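Putative hemin storage protein (Bordetella bronchiseptica, PDB 6AU1) cleaves deacetylated poly-beta-1,6-N-acetylglucosamine through its glycoside hydrolase domain, the piece of the longer protein present here, and can thereby disrupt bacterial biofilms. Local coordinates at residues I9-L14 with A43-A48; Y16-D21 with M70-F75; L165-D170 with E246-Q251. All blocks are in the same frame, centred on the assembly; numbering follows the deposited sequence.

Interaction 1 of 3, residues I9-L14 with A43-A48; sequences IVQVDL and AVYLQA
I9 lies over one face of the Y45 ring, and this CH-pi contact dominates the inner side of two parallel strands, 9-12 and 43-47. CB of I9 stands 4.3 Å from the ring centroid, only 15° off its normal. Two branches then spread across the same face: CD1 comes to 3.8 Å from CE2 of Y45, whereas CG2 runs toward CZ and OH. What permits this spread is that CG1 of I9 stands between its backbone N and carbonyl carbon (chi1 67°), leaving CG2 beside the N. Q11, next on this side, crosses Y45 at about a right angle and brings its CB and CG against CB of the tyrosine. On the neighbouring strand 89-94, Y91 meets the Y45 ring.

The other face of the pair is aliphatic. V12 splits its two methyls between neighbours, CG2 meeting V44 CG1 at 3.6 Å and CG1 meeting L46 CD1 at 3.9 Å. L32 and M36 of helix 22-39 cover V12 and V44, while F75 and V78 of helix 75-86 cover L46. Beyond the strand, L14 crosses L46 at about a right angle, and its CD2 lies 3.3 Å from Q47 O, a buried carbonyl oxygen without a polar partner in the model.

Four backbone bonds fix the register. The N-H of Y45 is donated to V10 O, N to O 2.8 Å, and Q47 N reaches V12 O at 3.1 Å, nearly straight at 168°. Q47 NE2 bonds to D15, while D13 is held by the hydroxyl of Y335. Strand 9-12, helix 22-39 and strand 43-47 together make a beta-alpha-beta crossover, with the ring-lined face turned inward, as in the TIM barrel of this glycoside hydrolase family.

Interaction 2 of 3, residues Y16-D21 with M70-F75; sequences YIYDPD and MRADLF. With SO4 (sulfate ion), chain C.
Y18 and R71 stack where two loops of the TIM barrel meet, one following strand 8-12 and the other leading into helix 75-86. The guanidinium of R71 lies flat on one face of the tyrosine ring, displaced toward its rim on the CD2 side, centres 4.0 Å apart and planes inclined by 30°, a cation-pi arrangement. CD2 of Y18 sits over the centre of the guanidinium, 3.4 Å from CZ of R71. R71 gets there on an extended chain, with CG anti to the backbone N (chi1 -171°). A72 sets its CB near the plane of the ring, 3.8 Å from Y18 CD1.

Tightness and burial do not go together in this example. The inner part of the contact is buried but looser: CD2 of L74 meets CG2 of I17 at 4.1 Å and merely approaches CB of Y18. L32 of helix 22-39 backs I17, and L14 lies against L74, which continues this apolar patch into the barrel wall.

The closely packed outer part is only partly covered by protein and carries polar partners. A sulfate, probably from the crystallisation liquor, joins both stacked residues. Y18 donates its hydroxyl to O4 of the ion at 2.6 Å, and R71 presents the edge of its guanidinium, so one group uses its flat face for the ring and its rim for the anion. The two bonds from NE and NH2 would hold the guanidinium against rotation, while NH1 is taken by the hydroxyl of Y62. A water adds a further link, lying 2.8 Å from the backbone O of R71 and also contacting the sulfate. Of the two guanidinium bonds the straighter runs from R71 NH2 to sulfate O2, 2.8 Å long with 175° at the hydrogen.

Interaction 3 of 3, residues L165-D170 with E246-Q251; sequences LDDTED and EAWYGQ
The backbone N-H of L165 is donated to Y249 O, its N 3.1 Å from that oxygen and well above the carbonyl plane, where the short helix 246-249 ends. G250 follows with positive phi (73°), and its missing side chain leaves room for the backbone of L165.

In the next residues the side-chain torsions set which atoms face the helix. D166 holds CG between its backbone N and carbonyl carbon (chi1 67°), which folds the carboxylate back over its own loop: OD1 accepts from T168 N, making an Asx turn within the type I turn 166-169, and also from T168 OG1. CA and CB of D166 then face W248 O, CB at 3.5 Å. E169 ties the turn from within, its OE2 accepting D166 N at 2.9 Å while OE1 forms salt bridges with R129 and R117.

D167 and W248 run side by side in the same direction, carboxylate and indole planes 52° apart; CB of D167 rests 3.4 Å from A247 O. The turn and the short helix belong to the connections that follow two adjacent strands, 156-159 and 230-235, at the C-terminal rim of a TIM barrel.

Overall arrangement
Interactions 1 and 2 form one continuous region, their centres 14 Å apart. F75, which opens helix 75-86, links them: its CE1 lies 3.3 Å from L46 O, and its ring also packs against A48. Strand 8-12 runs on directly into 16-21, whereas a long loop separates strand 43-47 from 70-75, and the segments alternate along the chain. Interaction 3 lies across the chain's centre, its centre 27 Å from that of interaction 1 and 34 Å from that of interaction 2, with nearest atoms about 12 and 20 Å away. Loops after the barrel strands carry interactions 2 and 3, on the rim where TIM-barrel hydrolases generally place their active sites.

Interaction 1 of 3, residues I9-L14 with A43-A48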
loop_
_atom_site.group_PDB
_atom_site.type_symbol
_atom_site.label_atom_id
_atom_site.label_comp_id
_atom_site.label_asym_id
_atom_site.label_seq_id
_atom_site.Cartn_x
_atom_site.Cartn_y
_atom_site.Cartn_z
ATOM N N ILE A 9 6.346 -8.044 -9.668
ATOM C CA ILE A 9 5.079 -7.333 -9.721
ATOM C C ILE A 9 5.184 -5.959 -10.350
ATOM O O ILE A 9 6.252 -5.355 -10.406
ATOM C CB ILE A 9 4.443 -7.218 -8.311
ATOM C CG1 ILE A 9 5.269 -6.309 -7.393
ATOM C CG2 ILE A 9 4.289 -8.617 -7.678
ATOM C CD1 ILE A 9 4.850 -4.825 -7.422
ATOM N N VAL A 10 4.048 -5.483 -10.841
ATOM C CA VAL A 10 3.944 -4.150 -11.409
ATOM C C VAL A 10 2.777 -3.471 -10.727
ATOM O O VAL A 10 1.677 -4.018 -10.696
ATOM C CB VAL A 10 3.709 -4.180 -12.946
ATOM C CG1 VAL A 10 3.584 -2.747 -13.495
ATOM C CG2 VAL A 10 4.825 -4.938 -13.664
ATOM N N GLN A 11 3.007 -2.297 -10.150
ATOM C CA GLN A 11 1.914 -1.556 -9.524
ATOM C C GLN A 11 1.429 -0.476 -10.490
ATOM O O GLN A 11 2.226 0.259 -11.069
ATOM C CB GLN A 11 2.358 -0.958 -8.192
ATOM C CG GLN A 11 1.230 -0.285 -7.399
ATOM C CD GLN A 11 1.620 -0.052 -5.953
ATOM O OE1 GLN A 11 2.196 -0.923 -5.311
ATOM N NE2 GLN A 11 1.305 1.121 -5.434
ATOM N N VAL A 12 0.114 -0.395 -10.659
ATOM C CA VAL A 12 -0.480 0.398 -11.734
ATOM C C VAL A 12 -1.529 1.377 -11.226
ATOM O O VAL A 12 -2.419 0.998 -10.454
ATOM C CB VAL A 12 -1.133 -0.532 -12.780
ATOM C CG1 VAL A 12 -1.948 0.260 -13.796
ATOM C CG2 VAL A 12 -0.059 -1.385 -13.476
ATOM N N ASP A 13 -1.429 2.632 -11.674
ATOM C CA ASP A 13 -2.394 3.666 -11.320
ATOM C C ASP A 13 -3.572 3.671 -12.275
ATOM O O ASP A 13 -3.384 3.853 -13.473
ATOM C CB ASP A 13 -1.741 5.054 -11.347
ATOM C CG ASP A 13 -0.587 5.165 -10.400
ATOM O OD1 ASP A 13 -0.844 5.260 -9.177
ATOM O OD2 ASP A 13 0.575 5.169 -10.872
ATOM N N LEU A 14 -4.782 3.474 -11.754
ATOM C CA LEU A 14 -5.975 3.727 -12.565
ATOM C C LEU A 14 -6.091 5.220 -12.873
ATOM O O LEU A 14 -6.781 5.611 -13.821
ATOM C CB LEU A 14 -7.239 3.241 -11.865
ATOM C CG LEU A 14 -7.903 2.030 -12.526
ATOM C CD1 LEU A 14 -6.895 0.946 -12.696
ATOM C CD2 LEU A 14 -9.099 1.518 -11.745
ATOM N N ALA A 43 2.069 -10.670 -10.956
ATOM C CA ALA A 43 0.883 -9.959 -10.494
ATOM C C ALA A 43 0.945 -8.479 -10.841
ATOM O O ALA A 43 2.030 -7.900 -10.899
ATOM C CB ALA A 43 0.717 -10.133 -8.984
ATOM N N VAL A 44 -0.227 -7.895 -11.090
ATOM C CA VAL A 44 -0.375 -6.442 -11.122
ATOM C C VAL A 44 -1.092 -5.985 -9.861
ATOM O O VAL A 44 -2.146 -6.522 -9.506
ATOM C CB VAL A 44 -1.147 -5.971 -12.372
ATOM C CG1 VAL A 44 -1.542 -4.478 -12.252
ATOM C CG2 VAL A 44 -0.302 -6.228 -13.607
ATOM N N TYR A 45 -0.505 -5.007 -9.174
ATOM C CA TYR A 45 -1.148 -4.385 -8.029
ATOM C C TYR A 45 -1.943 -3.193 -8.548
ATOM O O TYR A 45 -1.355 -2.192 -8.934
ATOM C CB TYR A 45 -0.115 -3.923 -6.996
ATOM C CG TYR A 45 0.641 -5.037 -6.295
ATOM C CD1 TYR A 45 0.293 -6.372 -6.463
ATOM C CD2 TYR A 45 1.678 -4.736 -5.417
ATOM C CE1 TYR A 45 0.997 -7.384 -5.798
ATOM C CE2 TYR A 45 2.374 -5.728 -4.751
ATOM C CZ TYR A 45 2.027 -7.044 -4.937
ATOM O OH TYR A 45 2.729 -8.022 -4.261
ATOM N N LEU A 46 -3.266 -3.319 -8.576
ATOM C CA LEU A 46 -4.090 -2.395 -9.343
ATOM C C LEU A 46 -4.866 -1.416 -8.441
ATOM O O LEU A 46 -5.678 -1.826 -7.616
ATOM C CB LEU A 46 -5.054 -3.196 -10.233
ATOM C CG LEU A 46 -5.858 -2.349 -11.219
ATOM C CD1 LEU A 46 -4.914 -1.711 -12.242
ATOM C CD2 LEU A 46 -6.892 -3.234 -11.926
ATOM N N GLN A 47 -4.601 -0.124 -8.619
ATOM C CA GLN A 47 -5.265 0.939 -7.854
ATOM C C GLN A 47 -6.786 0.856 -7.963
ATOM O O GLN A 47 -7.322 0.855 -9.073
ATOM C CB GLN A 47 -4.791 2.298 -8.368
ATOM C CG GLN A 47 -5.061 3.474 -7.427
ATOM C CD GLN A 47 -4.776 4.807 -8.100
ATOM O OE1 GLN A 47 -4.782 4.909 -9.324
ATOM N NE2 GLN A 47 -4.551 5.846 -7.299
ATOM N N ALA A 48 -7.485 0.806 -6.826
ATOM C CA ALA A 48 -8.946 0.724 -6.857
ATOM C C ALA A 48 -9.593 2.039 -6.417
ATOM O O ALA A 48 -10.822 2.182 -6.459
ATOM C CB ALA A 48 -9.432 -0.438 -5.971
#

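Interaction 2 of 3, residues Y16-D21 with M70-F75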
loop_
_atom_site.group_PDB
_atom_site.type_symbol
_atom_site.label_atom_id
_atom_site.label_comp_id
_atom_site.label_asym_id
_atom_site.label_seq_id
_atom_site.Cartn_x
_atom_site.Cartn_y
_atom_site.Cartn_z
ATOM N N TYR A 16 -3.862 6.834 -14.142
ATOM C CA TYR A 16 -3.192 6.975 -15.438
ATOM C C TYR A 16 -4.081 6.496 -16.589
ATOM O O TYR A 16 -3.902 6.916 -17.736
ATOM C CB TYR A 16 -1.881 6.177 -15.488
ATOM C CG TYR A 16 -0.659 6.749 -14.783
ATOM C CD1 TYR A 16 -0.746 7.811 -13.884
ATOM C CD2 TYR A 16 0.605 6.195 -15.021
ATOM C CE1 TYR A 16 0.391 8.299 -13.243
ATOM C CE2 TYR A 16 1.746 6.687 -14.386
ATOM C CZ TYR A 16 1.633 7.728 -13.501
ATOM O OH TYR A 16 2.775 8.200 -12.880
ATOM N N ILE A 17 -5.006 5.594 -16.283
ATOM C CA ILE A 17 -5.919 5.042 -17.291
ATOM C C ILE A 17 -7.104 5.973 -17.524
ATOM O O ILE A 17 -7.515 6.212 -18.673
ATOM C CB ILE A 17 -6.453 3.657 -16.868
ATOM C CG1 ILE A 17 -5.287 2.687 -16.627
ATOM C CG2 ILE A 17 -7.478 3.119 -17.895
ATOM C CD1 ILE A 17 -5.705 1.338 -16.070
ATOM N N TYR A 18 -7.670 6.473 -16.426
ATOM C CA TYR A 18 -8.870 7.316 -16.482
ATOM C C TYR A 18 -8.755 8.461 -17.483
ATOM O O TYR A 18 -7.720 9.124 -17.555
ATOM C CB TYR A 18 -9.183 7.911 -15.093
ATOM C CG TYR A 18 -10.330 8.897 -15.174
ATOM C CD1 TYR A 18 -11.634 8.450 -15.284
ATOM C CD2 TYR A 18 -10.102 10.269 -15.203
ATOM C CE1 TYR A 18 -12.696 9.338 -15.395
ATOM C CE2 TYR A 18 -11.160 11.170 -15.313
ATOM C CZ TYR A 18 -12.451 10.695 -15.408
ATOM O OH TYR A 18 -13.514 11.572 -15.522
ATOM N N ASP A 19 -9.820 8.693 -18.247
ATOM C CA ASP A 19 -9.921 9.892 -19.075
ATOM C C ASP A 19 -11.395 10.235 -19.254
ATOM O O ASP A 19 -12.226 9.342 -19.430
ATOM C CB ASP A 19 -9.237 9.694 -20.438
ATOM C CG ASP A 19 -8.963 11.010 -21.154
ATOM O OD1 ASP A 19 -9.915 11.632 -21.664
ATOM O OD2 ASP A 19 -7.791 11.427 -21.211
ATOM N N PRO A 20 -11.732 11.536 -19.208
ATOM C CA PRO A 20 -13.136 11.925 -19.420
ATOM C C PRO A 20 -13.652 11.493 -20.790
ATOM O O PRO A 20 -14.863 11.365 -20.988
ATOM C CB PRO A 20 -13.117 13.459 -19.291
ATOM C CG PRO A 20 -11.666 13.861 -19.257
ATOM C CD PRO A 20 -10.881 12.669 -18.807
ATOM N N ASP A 21 -12.730 11.284 -21.725
ATOM C CA ASP A 21 -13.059 10.744 -23.041
ATOM C C ASP A 21 -12.919 9.220 -22.961
ATOM O O ASP A 21 -11.808 8.705 -22.870
ATOM C CB ASP A 21 -12.138 11.361 -24.109
ATOM C CG ASP A 21 -12.271 10.706 -25.482
ATOM O OD1 ASP A 21 -13.127 9.816 -25.668
ATOM O OD2 ASP A 21 -11.513 11.110 -26.394
ATOM N N MET A 70 -18.158 7.409 -7.209
ATOM C CA MET A 70 -17.312 6.690 -8.134
ATOM C C MET A 70 -16.818 7.667 -9.211
ATOM O O MET A 70 -17.631 8.355 -9.850
ATOM C CB MET A 70 -18.121 5.525 -8.728
ATOM C CG MET A 70 -17.374 4.563 -9.588
ATOM S SD MET A 70 -18.404 3.127 -10.008
ATOM C CE MET A 70 -19.908 3.889 -10.566
ATOM N N ARG A 71 -15.500 7.752 -9.394
ATOM C CA ARG A 71 -14.928 8.597 -10.441
ATOM C C ARG A 71 -15.174 7.985 -11.811
ATOM O O ARG A 71 -15.415 8.683 -12.793
ATOM C CB ARG A 71 -13.418 8.797 -10.236
ATOM C CG ARG A 71 -12.838 9.853 -11.179
ATOM C CD ARG A 71 -11.355 10.079 -10.943
ATOM N NE ARG A 71 -10.873 11.272 -11.635
ATOM C CZ ARG A 71 -9.626 11.433 -12.070
ATOM N NH1 ARG A 71 -8.730 10.458 -11.908
ATOM N NH2 ARG A 71 -9.278 12.563 -12.673
ATOM N N ALA A 72 -15.077 6.664 -11.857
ATOM C CA ALA A 72 -15.360 5.892 -13.064
ATOM C C ALA A 72 -15.548 4.456 -12.638
ATOM O O ALA A 72 -14.907 4.007 -11.686
ATOM C CB ALA A 72 -14.226 6.008 -14.084
ATOM N N ASP A 73 -16.412 3.722 -13.334
ATOM C CA ASP A 73 -16.565 2.302 -13.036
ATOM C C ASP A 73 -15.499 1.538 -13.806
ATOM O O ASP A 73 -15.747 1.055 -14.917
ATOM C CB ASP A 73 -17.970 1.813 -13.412
ATOM C CG ASP A 73 -18.315 0.479 -12.782
ATOM O OD1 ASP A 73 -17.413 -0.182 -12.219
ATOM O OD2 ASP A 73 -19.499 0.078 -12.857
ATOM N N LEU A 74 -14.309 1.425 -13.219
ATOM C CA LEU A 74 -13.139 1.085 -14.014
ATOM C C LEU A 74 -12.354 -0.092 -13.458
ATOM O O LEU A 74 -11.726 -0.826 -14.218
ATOM C CB LEU A 74 -12.227 2.318 -14.123
ATOM C CG LEU A 74 -11.011 2.288 -15.041
ATOM C CD1 LEU A 74 -11.409 1.914 -16.459
ATOM C CD2 LEU A 74 -10.343 3.670 -15.023
ATOM N N PHE A 75 -12.348 -0.267 -12.137
ATOM C CA PHE A 75 -11.515 -1.327 -11.566
ATOM C C PHE A 75 -11.910 -2.717 -12.083
ATOM O O PHE A 75 -11.042 -3.509 -12.473
ATOM C CB PHE A 75 -11.565 -1.328 -10.033
ATOM C CG PHE A 75 -10.696 -2.394 -9.426
ATOM C CD1 PHE A 75 -9.346 -2.162 -9.226
ATOM C CD2 PHE A 75 -11.215 -3.647 -9.120
ATOM C CE1 PHE A 75 -8.518 -3.153 -8.679
ATOM C CE2 PHE A 75 -10.405 -4.650 -8.593
ATOM C CZ PHE A 75 -9.050 -4.406 -8.375
HETATM S S SO4 C . -12.684 14.235 -13.358
HETATM O O1 SO4 C . -13.083 13.088 -12.543
HETATM O O2 SO4 C . -11.270 14.529 -13.137
HETATM O O3 SO4 C . -13.486 15.401 -12.964
HETATM O O4 SO4 C . -12.895 13.948 -14.772
HETATM O O HOH W 1 -15.557 11.472 -12.974
#

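Interaction 3 of 3, residues L165-D170 with E246-Q251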
loop_
_atom_site.group_PDB
_atom_site.type_symbol
_atom_site.label_atom_id
_atom_site.label_comp_id
_atom_site.label_asym_id
_atom_site.label_seq_id
_atom_site.Cartn_x
_atom_site.Cartn_y
_atom_site.Cartn_z
ATOM N N LEU A 165 0.654 5.261 11.850
ATOM C CA LEU A 165 0.330 6.079 13.018
ATOM C C LEU A 165 1.641 6.560 13.620
ATOM O O LEU A 165 2.579 5.769 13.738
ATOM C CB LEU A 165 -0.456 5.276 14.058
ATOM C CG LEU A 165 -1.860 4.797 13.687
ATOM C CD1 LEU A 165 -2.366 3.803 14.721
ATOM C CD2 LEU A 165 -2.819 5.994 13.578
ATOM N N ASP A 166 1.747 7.835 13.993
ATOM C CA ASP A 166 3.008 8.247 14.610
ATOM C C ASP A 166 2.911 8.196 16.134
ATOM O O ASP A 166 1.938 7.676 16.672
ATOM C CB ASP A 166 3.463 9.624 14.106
ATOM C CG ASP A 166 2.561 10.772 14.545
ATOM O OD1 ASP A 166 1.944 10.711 15.621
ATOM O OD2 ASP A 166 2.504 11.772 13.801
ATOM N N ASP A 167 3.934 8.698 16.824
ATOM C CA ASP A 167 4.010 8.493 18.269
ATOM C C ASP A 167 3.207 9.545 19.045
ATOM O O ASP A 167 3.323 9.636 20.264
ATOM C CB ASP A 167 5.476 8.466 18.731
ATOM C CG ASP A 167 6.265 9.689 18.292
ATOM O OD1 ASP A 167 5.718 10.548 17.571
ATOM O OD2 ASP A 167 7.458 9.773 18.662
ATOM N N THR A 168 2.374 10.308 18.335
ATOM C CA THR A 168 1.416 11.227 18.963
ATOM C C THR A 168 -0.025 10.832 18.645
ATOM O O THR A 168 -0.973 11.555 18.990
ATOM C CB THR A 168 1.635 12.694 18.503
ATOM O OG1 THR A 168 1.278 12.819 17.117
ATOM C CG2 THR A 168 3.088 13.107 18.704
ATOM N N GLU A 169 -0.182 9.685 17.974
ATOM C CA GLU A 169 -1.474 9.222 17.465
ATOM C C GLU A 169 -1.745 7.792 17.930
ATOM O O GLU A 169 -0.810 7.096 18.312
ATOM C CB GLU A 169 -1.476 9.253 15.929
ATOM C CG GLU A 169 -1.278 10.637 15.322
ATOM C CD GLU A 169 -1.015 10.575 13.819
ATOM O OE1 GLU A 169 -1.343 11.560 13.123
ATOM O OE2 GLU A 169 -0.490 9.549 13.335
ATOM N N ASP A 170 -2.988 7.313 17.909
ATOM C CA ASP A 170 -4.231 8.047 17.709
ATOM C C ASP A 170 -4.666 8.586 19.081
ATOM O O ASP A 170 -4.739 7.822 20.042
ATOM C CB ASP A 170 -5.261 7.077 17.100
ATOM C CG ASP A 170 -6.580 7.724 16.756
ATOM O OD1 ASP A 170 -6.865 8.850 17.205
ATOM O OD2 ASP A 170 -7.342 7.062 16.022
ATOM N N GLU A 246 9.759 2.184 14.357
ATOM C CA GLU A 246 8.442 1.550 14.490
ATOM C C GLU A 246 7.506 2.406 15.323
ATOM O O GLU A 246 6.310 2.484 15.050
ATOM C CB GLU A 246 8.556 0.169 15.135
ATOM C CG GLU A 246 9.197 -0.878 14.236
ATOM C CD GLU A 246 9.290 -2.229 14.914
ATOM O OE1 GLU A 246 8.666 -2.398 15.985
ATOM O OE2 GLU A 246 9.978 -3.119 14.369
ATOM N N ALA A 247 8.061 3.051 16.347
ATOM C CA ALA A 247 7.264 3.873 17.251
ATOM C C ALA A 247 6.563 5.052 16.570
ATOM O O ALA A 247 5.542 5.516 17.075
ATOM C CB ALA A 247 8.133 4.384 18.396
ATOM N N TRP A 248 7.083 5.555 15.450
ATOM C CA TRP A 248 6.368 6.663 14.806
ATOM C C TRP A 248 5.920 6.338 13.385
ATOM O O TRP A 248 5.521 7.231 12.635
ATOM C CB TRP A 248 7.195 7.965 14.839
ATOM C CG TRP A 248 8.574 7.918 14.268
ATOM C CD1 TRP A 248 8.933 8.144 12.967
ATOM C CD2 TRP A 248 9.792 7.656 14.983
ATOM N NE1 TRP A 248 10.299 8.029 12.829
ATOM C CE2 TRP A 248 10.848 7.731 14.052
ATOM C CE3 TRP A 248 10.089 7.358 16.317
ATOM C CZ2 TRP A 248 12.181 7.523 14.413
ATOM C CZ3 TRP A 248 11.412 7.144 16.671
ATOM C CH2 TRP A 248 12.440 7.225 15.719
ATOM N N TYR A 249 5.951 5.052 13.040
ATOM C CA TYR A 249 5.346 4.568 11.799
ATOM C C TYR A 249 4.124 3.678 12.026
ATOM O O TYR A 249 3.217 3.659 11.198
ATOM C CB TYR A 249 6.372 3.788 10.969
ATOM C CG TYR A 249 7.245 4.640 10.075
ATOM C CD1 TYR A 249 8.372 5.279 10.578
ATOM C CD2 TYR A 249 6.952 4.785 8.715
ATOM C CE1 TYR A 249 9.185 6.049 9.761
ATOM C CE2 TYR A 249 7.766 5.546 7.885
ATOM C CZ TYR A 249 8.879 6.171 8.411
ATOM O OH TYR A 249 9.691 6.940 7.605
ATOM N N GLY A 250 4.110 2.904 13.105
ATOM C CA GLY A 250 3.008 1.974 13.306
ATOM C C GLY A 250 3.095 0.795 12.345
ATOM O O GLY A 250 2.085 0.159 12.026
ATOM N N GLN A 251 4.313 0.510 11.892
ATOM C CA GLN A 251 4.595 -0.625 11.007
ATOM C C GLN A 251 5.848 -1.334 11.497
ATOM O O GLN A 251 6.678 -0.720 12.152
ATOM C CB GLN A 251 4.799 -0.168 9.564
ATOM C CG GLN A 251 3.672 0.673 8.978
ATOM C CD GLN A 251 3.924 1.006 7.525
ATOM O OE1 GLN A 251 5.052 0.939 7.053
ATOM N NE2 GLN A 251 2.868 1.365 6.803
#